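Local coordinates for glutamate receptor kainate-like protein (Pleurobrachia bachei, PDB 4ZDM) that binds glycine in the ligand-binding domain of an ionotropic glutamate receptor subunit and probably opens an ion channel in response, at residues Asn196-Lys200 and Tyr251-Lys255; Phe107-Met111 and Met235-Arg239; Leu116-Ser122 and Asp204-Ile208; Leu83-Thr88 and Phe219-Lys223; Thr38-Ile44 and Leu247-Tyr251. One frame throughout, in Å; residues are numbered along the deposited sequence.

Interaction 1 (Asn196-Lys200 and Tyr251-Lys255); sequences NYATK and YENQK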
# COMPACT_ATOMS: atom_id res chain seq x y z
N ASN A 196 -9.96 -2.70 32.12
CA ASN A 196 -9.66 -2.13 33.42
C ASN A 196 -9.12 -0.73 33.24
O ASN A 196 -9.40 0.14 34.08
CB ASN A 196 -8.65 -2.99 34.17
CG ASN A 196 -9.20 -4.34 34.59
OD1 ASN A 196 -8.44 -5.33 34.69
ND2 ASN A 196 -10.49 -4.42 34.82
N TYR A 197 -8.39 -0.44 32.17
CA TYR A 197 -8.02 0.92 31.86
C TYR A 197 -9.28 1.74 31.55
O TYR A 197 -9.45 2.87 32.02
CB TYR A 197 -7.05 0.96 30.66
CG TYR A 197 -6.82 2.34 30.09
CD1 TYR A 197 -7.69 2.85 29.15
CD2 TYR A 197 -5.75 3.14 30.50
CE1 TYR A 197 -7.53 4.12 28.63
CE2 TYR A 197 -5.57 4.43 29.98
CZ TYR A 197 -6.48 4.89 29.05
OH TYR A 197 -6.31 6.17 28.53
N ALA A 198 -10.17 1.19 30.74
CA ALA A 198 -11.35 1.92 30.25
C ALA A 198 -12.27 2.31 31.40
O ALA A 198 -12.99 3.32 31.27
CB ALA A 198 -12.12 1.08 29.23
N THR A 199 -12.24 1.54 32.49
CA THR A 199 -13.10 1.77 33.65
C THR A 199 -12.36 2.23 34.87
O THR A 199 -12.89 2.19 35.98
CB THR A 199 -13.92 0.49 34.00
OG1 THR A 199 -13.06 -0.62 34.31
CG2 THR A 199 -14.83 0.16 32.85
N LYS A 200 -11.13 2.70 34.69
CA LYS A 200 -10.31 3.19 35.79
C LYS A 200 -11.04 4.30 36.52
O LYS A 200 -11.56 5.22 35.90
CB LYS A 200 -8.96 3.70 35.27
CG LYS A 200 -7.94 4.08 36.35
CD LYS A 200 -6.66 4.67 35.73
CE LYS A 200 -5.77 5.36 36.77
NZ LYS A 200 -5.41 6.80 36.39
N TYR A 251 0.51 5.25 30.26
CA TYR A 251 -0.79 5.67 29.80
C TYR A 251 -1.87 5.46 30.85
O TYR A 251 -2.78 6.30 30.97
CB TYR A 251 -1.15 4.92 28.49
CG TYR A 251 -0.50 5.57 27.29
CD1 TYR A 251 -1.10 6.62 26.64
CD2 TYR A 251 0.74 5.18 26.84
CE1 TYR A 251 -0.50 7.24 25.59
CE2 TYR A 251 1.39 5.81 25.80
CZ TYR A 251 0.76 6.83 25.16
OH TYR A 251 1.33 7.48 24.11
N GLU A 252 -1.76 4.39 31.64
CA GLU A 252 -2.68 4.14 32.75
C GLU A 252 -2.62 5.30 33.75
O GLU A 252 -3.64 5.76 34.25
CB GLU A 252 -2.28 2.84 33.42
CG GLU A 252 -3.35 1.97 33.94
CD GLU A 252 -2.73 0.67 34.47
OE1 GLU A 252 -1.48 0.56 34.45
OE2 GLU A 252 -3.48 -0.23 34.90
N ASN A 253 -1.43 5.78 34.02
CA ASN A 253 -1.26 6.89 34.96
C ASN A 253 -1.65 8.26 34.38
O ASN A 253 -2.00 9.18 35.14
CB ASN A 253 0.18 6.92 35.44
CG ASN A 253 0.51 5.74 36.34
OD1 ASN A 253 -0.33 5.30 37.13
ND2 ASN A 253 1.72 5.20 36.22
N GLN A 254 -1.60 8.43 33.07
CA GLN A 254 -2.04 9.67 32.42
C GLN A 254 -3.55 9.83 32.51
O GLN A 254 -4.07 10.93 32.36
CB GLN A 254 -1.63 9.73 30.94
CG GLN A 254 -0.16 9.98 30.70
CD GLN A 254 0.19 10.13 29.23
OE1 GLN A 254 -0.67 10.01 28.35
NE2 GLN A 254 1.47 10.41 28.96
N LYS A 255 -4.28 8.74 32.76
CA LYS A 255 -5.74 8.83 32.81
C LYS A 255 -6.16 9.25 34.23
O LYS A 255 -5.95 8.49 35.17
CB LYS A 255 -6.39 7.49 32.41
CG LYS A 255 -7.88 7.54 32.52
CD LYS A 255 -8.55 6.36 31.87
CE LYS A 255 -10.02 6.36 32.25
NZ LYS A 255 -10.81 5.45 31.40
O HOH W 1 -4.10 7.50 28.89
O HOH W 2 -12.94 5.72 33.36
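Lys255 lies across the phenol of Tyr197, its CD 4.0 Å from the centroid of the Tyr197 ring and set over one face, slightly toward the rim. That is a CH-pi contact, and the charged NZ farther along makes an off-centre cation-pi approach to the same ring. Extended beyond CG, which stands anti to the backbone N (chi1 177°), the chain carries NZ past the ring to the carbonyl end of helix 194-198. There Lys255 NZ donates to Tyr197 O at 3.0 Å and, weakly, to Ala198 O at 3.1 Å; it also gives a bond to a water. In the two-lobed ligand-binding domain of this receptor family, these residues probably bridge the lobes: helix 194-198 follows strand 186-192, which carries the pocket residue Glu191, in one, while helix 243-254 packs beside helix 40-52 in the other. The ring edge of Tyr197 meets the helix backbone, CE2 standing 3.5 Å from Tyr251 O and CD2 3.9 Å from Glu252 CA. A second water bridges the two helices, 2.6 Å from Tyr197 OH and donating to Tyr251 O. Farther out, Tyr197 also leans on Met18 and Pro19, and Ala198 on Tyr174 and Leu178 of helix 174-182.

Interaction 2 (Phe107-Met111 and Met235-Arg239); sequences FSLSM and MLGIR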
# COMPACT_ATOMS: atom_id res chain seq x y z
N PHE A 107 0.45 -14.32 13.83
CA PHE A 107 0.60 -13.36 14.93
C PHE A 107 2.07 -13.25 15.26
O PHE A 107 2.80 -14.25 15.30
CB PHE A 107 -0.20 -13.83 16.14
CG PHE A 107 -1.66 -13.68 15.95
CD1 PHE A 107 -2.39 -14.65 15.30
CD2 PHE A 107 -2.30 -12.55 16.36
CE1 PHE A 107 -3.76 -14.50 15.09
CE2 PHE A 107 -3.65 -12.38 16.16
CZ PHE A 107 -4.39 -13.36 15.51
N SER A 108 2.46 -12.02 15.52
CA SER A 108 3.80 -11.77 16.05
C SER A 108 3.94 -12.35 17.42
O SER A 108 2.98 -12.72 18.09
CB SER A 108 4.10 -10.26 16.11
OG SER A 108 3.39 -9.60 17.16
N LEU A 109 5.19 -12.38 17.87
CA LEU A 109 5.47 -12.52 19.29
C LEU A 109 4.64 -11.47 20.02
O LEU A 109 4.50 -10.33 19.57
CB LEU A 109 6.98 -12.38 19.53
CG LEU A 109 7.52 -12.60 20.91
CD1 LEU A 109 8.90 -13.35 20.80
CD2 LEU A 109 7.67 -11.27 21.56
N SER A 110 4.05 -11.85 21.16
CA SER A 110 3.04 -11.02 21.77
C SER A 110 3.57 -9.86 22.56
O SER A 110 4.69 -9.93 23.11
CB SER A 110 2.14 -11.88 22.61
OG SER A 110 2.88 -12.49 23.67
N MET A 111 2.78 -8.79 22.63
CA MET A 111 3.12 -7.63 23.46
C MET A 111 2.72 -7.84 24.93
O MET A 111 3.32 -7.26 25.82
CB MET A 111 2.50 -6.34 22.86
CG MET A 111 1.02 -6.34 22.72
SD MET A 111 0.45 -4.76 22.02
CE MET A 111 0.37 -5.48 20.38
N MET A 235 10.01 -7.03 19.09
CA MET A 235 9.01 -7.08 20.11
C MET A 235 9.54 -7.76 21.37
O MET A 235 9.25 -7.34 22.50
CB MET A 235 7.77 -7.79 19.59
CG MET A 235 6.57 -7.68 20.49
SD MET A 235 5.76 -6.08 20.37
CE MET A 235 4.66 -6.38 18.99
N LEU A 236 10.28 -8.83 21.18
CA LEU A 236 10.84 -9.54 22.31
C LEU A 236 11.77 -8.66 23.10
O LEU A 236 11.80 -8.70 24.34
CB LEU A 236 11.55 -10.80 21.86
CG LEU A 236 12.20 -11.61 22.99
CD1 LEU A 236 11.23 -12.09 24.08
CD2 LEU A 236 12.90 -12.78 22.35
N GLY A 237 12.55 -7.85 22.43
CA GLY A 237 13.47 -7.00 23.16
C GLY A 237 12.77 -6.03 24.07
O GLY A 237 13.12 -5.88 25.26
N ILE A 238 11.76 -5.33 23.56
CA ILE A 238 11.04 -4.38 24.40
C ILE A 238 10.15 -5.09 25.42
O ILE A 238 9.91 -4.55 26.49
CB ILE A 238 10.23 -3.36 23.59
CG1 ILE A 238 9.28 -3.96 22.54
CG2 ILE A 238 11.20 -2.39 22.92
CD1 ILE A 238 8.22 -3.00 22.05
N ARG A 239 9.70 -6.31 25.16
CA ARG A 239 8.94 -7.03 26.17
C ARG A 239 9.84 -7.46 27.31
O ARG A 239 9.53 -7.20 28.48
CB ARG A 239 8.26 -8.26 25.51
CG ARG A 239 7.27 -8.97 26.46
CD ARG A 239 6.53 -10.12 25.81
NE ARG A 239 7.38 -11.27 25.61
CZ ARG A 239 7.04 -12.34 24.92
NH1 ARG A 239 5.92 -12.36 24.23
NH2 ARG A 239 7.80 -13.41 24.91
O HOH W 3 4.79 -14.49 22.24
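Leu109 sits against helix 228-240, its isobutyl group spread between Met235, Leu236 and Arg239. The loop that carries it joins strand 106-107 to strand 112-121, and the contact ties this link to a helix of the two-lobed, periplasmic-binding-protein-like domain. With CG anti to the backbone N (chi1 -175°), Leu109 sends its two methyls to different neighbours. CD1 rests 3.8 Å from Leu236 CB, while CD2 lies over one face of the Arg239 guanidinium, toward its rim and 3.4 Å from Arg239 NH1. Met235 comes in beside it: its CG is 3.9 Å from Leu109 CD2 and 3.5 Å from Leu109 O. The Met235 chain then bends at both chi2 and chi3, which brings CE to 3.9 Å from Ser108 OG; the same methionine also packs on Phe219 and Ile244.

Arg239 supplies the polar half. Its chain bends at chi3 (73°), turning the guanidinium toward Leu109 and Ser110. NH1 donates to Ser110 O at 2.9 Å; the donor is tilted from the carbonyl plane, and the oxygen is likewise tilted from the guanidinium plane, so neither group meets the other squarely. A water lying in the guanidinium plane accepts from both Arg239 NH1 and Ser110 N, adding a second link between helix and loop. The loop has its own supports outside this pairing, with Ser110 OG bonded to Glu216 and Leu109 N to Asp232. Within the loop, Ser108 OG turns forward and donates to Leu109 O, 2.8 Å away, from above that carbonyl's plane.

Interaction 3 (Leu116-Ser122 and Asp204-Ile208); sequences LGALVKS and DIVQI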
# COMPACT_ATOMS: atom_id res chain seq x y z
N LEU A 116 -10.50 -12.66 29.26
CA LEU A 116 -11.86 -12.10 29.30
C LEU A 116 -12.27 -11.80 30.73
O LEU A 116 -11.95 -12.52 31.67
CB LEU A 116 -12.87 -13.08 28.68
CG LEU A 116 -12.64 -13.44 27.21
CD1 LEU A 116 -13.75 -14.37 26.67
CD2 LEU A 116 -12.44 -12.24 26.35
N GLY A 117 -12.99 -10.71 30.86
CA GLY A 117 -13.64 -10.38 32.11
C GLY A 117 -15.06 -9.96 31.85
O GLY A 117 -15.36 -9.33 30.85
N ALA A 118 -15.91 -10.30 32.80
CA ALA A 118 -17.33 -9.93 32.77
C ALA A 118 -17.52 -8.80 33.77
O ALA A 118 -17.36 -9.04 34.98
CB ALA A 118 -18.17 -11.12 33.12
N LEU A 119 -17.78 -7.58 33.29
CA LEU A 119 -17.87 -6.43 34.16
C LEU A 119 -19.31 -5.89 34.17
O LEU A 119 -20.05 -6.01 33.18
CB LEU A 119 -16.85 -5.36 33.75
CG LEU A 119 -15.43 -5.55 34.28
CD1 LEU A 119 -14.74 -6.81 33.77
CD2 LEU A 119 -14.62 -4.28 33.96
N VAL A 120 -19.71 -5.31 35.31
CA VAL A 120 -21.10 -4.89 35.51
C VAL A 120 -21.12 -3.72 36.47
O VAL A 120 -20.23 -3.61 37.31
CB VAL A 120 -21.95 -6.09 36.04
CG1 VAL A 120 -21.52 -6.47 37.47
CG2 VAL A 120 -23.46 -5.80 35.96
N LYS A 121 -22.18 -2.91 36.38
CA LYS A 121 -22.43 -1.85 37.39
C LYS A 121 -22.99 -2.56 38.64
O LYS A 121 -23.97 -3.27 38.56
CB LYS A 121 -23.38 -0.80 36.85
CG LYS A 121 -23.58 0.42 37.78
CD LYS A 121 -24.66 1.34 37.20
CE LYS A 121 -25.22 2.30 38.25
NZ LYS A 121 -26.40 3.02 37.67
N SER A 122 -22.30 -2.42 39.76
CA SER A 122 -22.65 -3.17 40.98
C SER A 122 -24.03 -2.79 41.49
O SER A 122 -24.34 -1.60 41.62
CB SER A 122 -21.60 -2.94 42.07
OG SER A 122 -21.85 -3.79 43.19
N ASP A 204 -18.27 2.13 40.82
CA ASP A 204 -19.47 1.30 40.74
C ASP A 204 -19.33 0.07 39.80
O ASP A 204 -20.26 -0.72 39.67
CB ASP A 204 -20.67 2.15 40.29
CG ASP A 204 -20.33 3.11 39.14
OD1 ASP A 204 -19.12 3.38 38.89
OD2 ASP A 204 -21.29 3.63 38.51
N ILE A 205 -18.19 -0.04 39.12
CA ILE A 205 -17.99 -1.12 38.13
C ILE A 205 -17.21 -2.19 38.82
O ILE A 205 -16.15 -1.92 39.42
CB ILE A 205 -17.28 -0.59 36.89
CG1 ILE A 205 -18.11 0.50 36.21
CG2 ILE A 205 -16.98 -1.75 35.89
CD1 ILE A 205 -19.50 0.13 35.82
N VAL A 206 -17.72 -3.42 38.76
CA VAL A 206 -17.01 -4.56 39.33
C VAL A 206 -16.89 -5.71 38.34
O VAL A 206 -17.68 -5.84 37.40
CB VAL A 206 -17.71 -5.07 40.59
CG1 VAL A 206 -17.78 -3.94 41.63
CG2 VAL A 206 -19.07 -5.60 40.26
N GLN A 207 -15.95 -6.60 38.62
CA GLN A 207 -15.76 -7.79 37.81
C GLN A 207 -16.44 -8.99 38.47
O GLN A 207 -16.31 -9.21 39.67
CB GLN A 207 -14.27 -8.08 37.60
CG GLN A 207 -14.06 -9.34 36.81
CD GLN A 207 -12.61 -9.56 36.25
OE1 GLN A 207 -12.31 -10.62 35.66
NE2 GLN A 207 -11.77 -8.60 36.42
N ILE A 208 -17.21 -9.72 37.69
CA ILE A 208 -17.85 -10.93 38.18
C ILE A 208 -16.91 -12.13 38.13
O ILE A 208 -16.53 -12.59 37.04
CB ILE A 208 -19.08 -11.25 37.36
CG1 ILE A 208 -20.12 -10.15 37.50
CG2 ILE A 208 -19.67 -12.60 37.79
CD1 ILE A 208 -21.18 -10.16 36.43
O HOH W 4 -14.79 -12.19 34.92
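Val120 and Val206 point the same way from neighbouring strands and lie side by side, Val120 CG1 resting 3.8 Å from Val206 CG2. Ile208 crosses in from the next residue but one, placing its CD1 3.8 Å from the same Val120 CG1, so one methyl is wedged between two partners. This methyl stands between the backbone N and the carbonyl carbon (chi1 68°), the rotation that turns it to the other strand. Val120 and Ile208 also touch Val187 of strand 186-192.

Leu119 and Gln207, a non-hydrogen-bonded pair, turn to the other face, where the side chains of Leu119 and Ile205 cross at about a right angle, Leu119 CD2 lying 4.0 Å from Ile205 CG2; Leu119 CD1 lies against the aliphatic CG of Gln207. Cut back to an alanine, position Leu119 would probably leave Ile205 CG2 and Gln207 CG without the methyls they pack on and open a gap toward Thr199, which also touches this leucine.

The backbones are joined by four hydrogen bonds. In this antiparallel pairing Val120 and Val206 are the hydrogen-bonded pair and exchange two, from Val120 N to Val206 O and from Val206 N to Val120 O. Ile208 N donates to Ala118 O at 2.8 Å, and at the outer end Ser122 N reaches Asp204 O at 2.7 Å. The polar tips look elsewhere: Gln207 OE1 bonds to Thr211 and Ser122 OG to Asp126. Strand 112-121, paired here on one edge and with strand 186-192 on its other, belongs to the beta-sheet core of what is probably the second lobe of the glutamate-receptor ligand-binding domain.

Interaction 4 (Leu83-Thr88 and Phe219-Lys223); sequences LLDNKT and FGLRK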
# COMPACT_ATOMS: atom_id res chain seq x y z
N LEU A 83 -5.84 -6.66 5.87
CA LEU A 83 -4.54 -7.36 5.82
C LEU A 83 -4.52 -8.45 4.74
O LEU A 83 -3.60 -8.52 3.93
CB LEU A 83 -4.24 -7.94 7.20
CG LEU A 83 -2.96 -8.74 7.31
CD1 LEU A 83 -1.72 -7.87 7.16
CD2 LEU A 83 -2.90 -9.47 8.63
N LEU A 84 -5.55 -9.29 4.73
CA LEU A 84 -5.60 -10.34 3.70
C LEU A 84 -5.70 -9.80 2.30
O LEU A 84 -5.14 -10.41 1.36
CB LEU A 84 -6.77 -11.27 4.00
CG LEU A 84 -6.57 -12.16 5.20
CD1 LEU A 84 -7.87 -12.87 5.62
CD2 LEU A 84 -5.48 -13.18 5.00
N ASP A 85 -6.33 -8.66 2.14
CA ASP A 85 -6.46 -8.03 0.84
C ASP A 85 -5.23 -7.24 0.43
O ASP A 85 -5.23 -6.63 -0.63
CB ASP A 85 -7.65 -7.06 0.82
CG ASP A 85 -9.00 -7.74 0.84
OD1 ASP A 85 -9.06 -8.94 0.54
OD2 ASP A 85 -9.99 -6.99 1.12
N ASN A 86 -4.20 -7.14 1.28
CA ASN A 86 -3.01 -6.36 0.99
C ASN A 86 -3.27 -4.86 1.02
O ASN A 86 -2.38 -4.08 0.63
CB ASN A 86 -2.40 -6.76 -0.37
CG ASN A 86 -0.92 -6.94 -0.31
OD1 ASN A 86 -0.18 -6.02 -0.38
ND2 ASN A 86 -0.48 -8.18 -0.22
N LYS A 87 -4.38 -4.43 1.60
CA LYS A 87 -4.55 -3.01 1.85
C LYS A 87 -3.58 -2.55 2.94
O LYS A 87 -2.99 -1.46 2.85
CB LYS A 87 -6.01 -2.74 2.23
CG LYS A 87 -6.29 -1.25 2.37
CD LYS A 87 -7.74 -0.89 2.22
CE LYS A 87 -7.91 0.65 2.14
NZ LYS A 87 -7.18 1.21 0.97
N THR A 88 -3.42 -3.38 3.96
CA THR A 88 -2.38 -3.20 4.96
C THR A 88 -1.40 -4.34 4.94
O THR A 88 -1.66 -5.38 4.33
CB THR A 88 -2.96 -3.08 6.36
OG1 THR A 88 -3.78 -4.24 6.58
CG2 THR A 88 -3.79 -1.81 6.50
N PHE A 219 0.67 -8.35 17.18
CA PHE A 219 0.43 -7.79 15.85
C PHE A 219 0.05 -8.90 14.90
O PHE A 219 0.42 -10.07 15.08
CB PHE A 219 1.64 -7.02 15.35
CG PHE A 219 1.96 -5.73 16.11
CD1 PHE A 219 1.14 -5.20 17.08
CD2 PHE A 219 3.12 -5.04 15.77
CE1 PHE A 219 1.49 -3.98 17.71
CE2 PHE A 219 3.46 -3.83 16.39
CZ PHE A 219 2.66 -3.32 17.34
N GLY A 220 -0.69 -8.56 13.85
CA GLY A 220 -1.13 -9.49 12.82
C GLY A 220 -0.37 -9.32 11.52
O GLY A 220 -0.17 -8.17 11.09
N LEU A 221 0.01 -10.44 10.88
CA LEU A 221 0.77 -10.42 9.64
C LEU A 221 0.23 -11.47 8.72
O LEU A 221 -0.33 -12.46 9.19
CB LEU A 221 2.27 -10.72 9.84
CG LEU A 221 3.09 -9.68 10.63
CD1 LEU A 221 2.89 -9.78 12.10
CD2 LEU A 221 4.58 -9.87 10.31
N ARG A 222 0.37 -11.29 7.42
CA ARG A 222 0.06 -12.38 6.50
C ARG A 222 1.00 -13.54 6.74
O ARG A 222 2.14 -13.37 7.15
CB ARG A 222 0.14 -11.91 5.02
CG ARG A 222 -0.99 -10.99 4.62
CD ARG A 222 -0.89 -10.62 3.14
NE ARG A 222 0.26 -9.77 2.86
CZ ARG A 222 0.24 -8.45 3.05
NH1 ARG A 222 -0.83 -7.84 3.47
NH2 ARG A 222 1.35 -7.73 2.80
N LYS A 223 0.51 -14.74 6.45
CA LYS A 223 1.39 -15.91 6.48
C LYS A 223 2.60 -15.72 5.55
O LYS A 223 2.51 -15.11 4.50
CB LYS A 223 0.60 -17.17 6.11
CG LYS A 223 -0.44 -17.49 7.14
CD LYS A 223 -1.15 -18.76 6.78
CE LYS A 223 -1.95 -19.25 7.95
NZ LYS A 223 -2.16 -20.72 7.74
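Arg222 NH1 is gripped by two backbone carbonyls, donating to Thr88 O at 2.7 Å and to Leu83 O at 2.9 Å. Both oxygens lie in the guanidinium plane, and NH1 lies in the plane of each carbonyl, on a lone pair in the case of Leu83. The site is the carboxyl end of helix 78-84, which closes in a Schellman motif: Asn86 takes a positive phi (71°), and its N bonds back to Leu83 O, so that oxygen serves a helix-closing N-H and the arginine together. The cation sits beside the last helical turn, between Leu83 O of the helix and Thr88 O beyond it, and the helix end would probably favour its charge. Its other terminal nitrogen, NH2, forms a salt bridge with Asp89, which helps to fix the rotation of the group.

Asn86 lies over the guanidinium from one side. Its amide is stacked on the flat group, the planes 22° apart, with ND2 above the centre and 3.4 Å from Arg222 CZ. The arginine chain bends at chi3 (-68°), turning the flat group toward the helix end. A leucine in its place would probably leave the Thr88 carbonyl and the Asp89 carboxylate without their charged mate, and the Asn86 amide without the flat group it stacks on.

The turn faces outward too: Lys87 O accepts from Arg11 of the second subunit. Inward, the helix meets the end of strand 205-221, which pairs with strand 90-92 through Gly220. Leu83 CG lies 4.0 Å from Arg222 CG, and Leu83 CD2 meets the strand backbone 3.7 Å from Leu221 C.

Interaction 5 (Thr38-Ile44 and Leu247-Tyr251); sequences TGVNVEI and LYAKY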
# COMPACT_ATOMS: atom_id res chain seq x y z
N THR A 38 -1.59 9.03 19.54
CA THR A 38 -0.81 8.59 20.69
C THR A 38 -1.28 7.19 21.10
O THR A 38 -2.17 6.64 20.45
CB THR A 38 -0.93 9.54 21.91
OG1 THR A 38 -2.31 9.54 22.33
CG2 THR A 38 -0.44 10.95 21.57
N GLY A 39 -0.63 6.61 22.11
CA GLY A 39 -1.00 5.31 22.64
C GLY A 39 0.19 4.37 22.72
O GLY A 39 1.23 4.56 22.11
N VAL A 40 0.02 3.33 23.51
CA VAL A 40 1.07 2.33 23.73
C VAL A 40 1.59 1.80 22.41
O VAL A 40 2.81 1.72 22.16
CB VAL A 40 0.53 1.16 24.60
CG1 VAL A 40 1.54 0.02 24.65
CG2 VAL A 40 0.17 1.64 25.99
N ASN A 41 0.68 1.41 21.55
CA ASN A 41 1.08 0.71 20.33
C ASN A 41 1.63 1.68 19.29
O ASN A 41 2.46 1.29 18.46
CB ASN A 41 -0.09 -0.06 19.73
CG ASN A 41 -0.56 -1.22 20.57
OD1 ASN A 41 -0.37 -1.25 21.80
ND2 ASN A 41 -1.24 -2.16 19.94
N VAL A 42 1.17 2.95 19.30
CA VAL A 42 1.70 3.98 18.45
C VAL A 42 3.17 4.19 18.80
O VAL A 42 4.01 4.29 17.91
CB VAL A 42 0.85 5.27 18.60
CG1 VAL A 42 1.47 6.40 17.83
CG2 VAL A 42 -0.56 4.97 18.13
N GLU A 43 3.47 4.23 20.10
CA GLU A 43 4.86 4.36 20.50
C GLU A 43 5.69 3.10 20.18
O GLU A 43 6.85 3.20 19.71
CB GLU A 43 4.97 4.70 21.99
CG GLU A 43 4.36 6.08 22.27
CD GLU A 43 4.79 6.68 23.61
OE1 GLU A 43 3.88 7.22 24.26
OE2 GLU A 43 6.01 6.63 23.91
N ILE A 44 5.12 1.92 20.34
CA ILE A 44 5.82 0.70 19.95
C ILE A 44 6.18 0.75 18.46
O ILE A 44 7.30 0.42 18.06
CB ILE A 44 4.99 -0.57 20.26
CG1 ILE A 44 4.92 -0.78 21.76
CG2 ILE A 44 5.54 -1.82 19.55
CD1 ILE A 44 3.99 -1.92 22.18
N LEU A 247 5.35 1.44 29.15
CA LEU A 247 4.43 2.25 28.32
C LEU A 247 3.03 2.12 28.79
O LEU A 247 2.30 3.11 28.86
CB LEU A 247 4.53 1.82 26.84
CG LEU A 247 5.75 2.23 26.07
CD1 LEU A 247 5.85 1.52 24.75
CD2 LEU A 247 5.71 3.76 25.85
N TYR A 248 2.60 0.90 29.07
CA TYR A 248 1.23 0.69 29.52
C TYR A 248 0.98 1.46 30.81
O TYR A 248 -0.02 2.17 30.95
CB TYR A 248 0.95 -0.79 29.70
CG TYR A 248 -0.52 -1.10 29.84
CD1 TYR A 248 -1.15 -0.96 31.07
CD2 TYR A 248 -1.27 -1.49 28.75
CE1 TYR A 248 -2.49 -1.20 31.19
CE2 TYR A 248 -2.60 -1.77 28.88
CZ TYR A 248 -3.20 -1.61 30.07
OH TYR A 248 -4.55 -1.86 30.22
N ALA A 249 1.89 1.32 31.74
CA ALA A 249 1.75 2.05 33.01
C ALA A 249 1.74 3.55 32.81
O ALA A 249 0.98 4.30 33.51
CB ALA A 249 2.87 1.64 33.97
N LYS A 250 2.54 4.08 31.89
CA LYS A 250 2.53 5.50 31.63
C LYS A 250 1.14 5.97 31.19
O LYS A 250 0.63 7.02 31.66
CB LYS A 250 3.57 5.86 30.58
CG LYS A 250 3.59 7.33 30.23
CD LYS A 250 4.65 7.68 29.22
CE LYS A 250 4.23 7.22 27.86
NZ LYS A 250 5.23 7.71 26.89
N TYR A 251 0.51 5.25 30.26
CA TYR A 251 -0.79 5.67 29.80
C TYR A 251 -1.87 5.46 30.85
O TYR A 251 -2.78 6.30 30.97
CB TYR A 251 -1.15 4.92 28.49
CG TYR A 251 -0.50 5.57 27.29
CD1 TYR A 251 -1.10 6.62 26.64
CD2 TYR A 251 0.74 5.18 26.84
CE1 TYR A 251 -0.50 7.24 25.59
CE2 TYR A 251 1.39 5.81 25.80
CZ TYR A 251 0.76 6.83 25.16
OH TYR A 251 1.33 7.48 24.11
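With CG anti to the carbonyl carbon (chi1 -81°), Tyr251 lays one face of its ring against the start of helix 40-52, Val40 N above the plane toward the rim, 3.6 Å from Tyr251 CE2. The side chains of Val40 and Tyr251 slide past each other in opposite directions, Val40 CG2 reaching 3.7 Å from Tyr251 CD2. The phenol end meets Glu43, whose carboxylate is turned 70° from the ring. Tyr251 OH accepts from Gly39 N at 2.9 Å and donates to Glu43 OE1 at 2.6 Å, using that oxygen's anti lone pair. Lys250 comes from the opposite direction to Glu43, and its NZ takes the syn lone pair of the same OE1, a salt bridge of 3.0 Å, and a weak bond to OE2. Two donors therefore pin one carboxylate oxygen and hold its rotation.

Two helices of one lobe of the ligand-binding domain meet here, their short segments inclined at 138° and approaching to 10.2 Å between axes. Gly39 sits at the N-cap of the first.

Leu247 points to helix 40-52. Its CD1 rests 3.9 Å from Ile44 CG1, while CD2 runs up to the carboxylate, 3.5 Å from Glu43 OE2.

Interaction 4 is buried, while the other four are partly buried. Interactions 1 and 5 share helix 243-254 and Tyr251: the ring serves 5, its backbone carbonyl serves 1, which leans on lysine and water. Interactions 3 and 4 use strand 205-221 at opposite ends, their centres about 34 Å apart; in 3 it pairs strand to strand by regular backbone bonds, in 4 it brings an arginine to a helix end. Interaction 2 reaches 4 through Phe219, which packs on Met235 and meets Ile44 of interaction 5. Interaction 1 touches 3 through Thr199 and Leu119. Arginine binds carbonyls in both 2 and 4, but a leucine methyl lies over its face in 2 and an amide in 4.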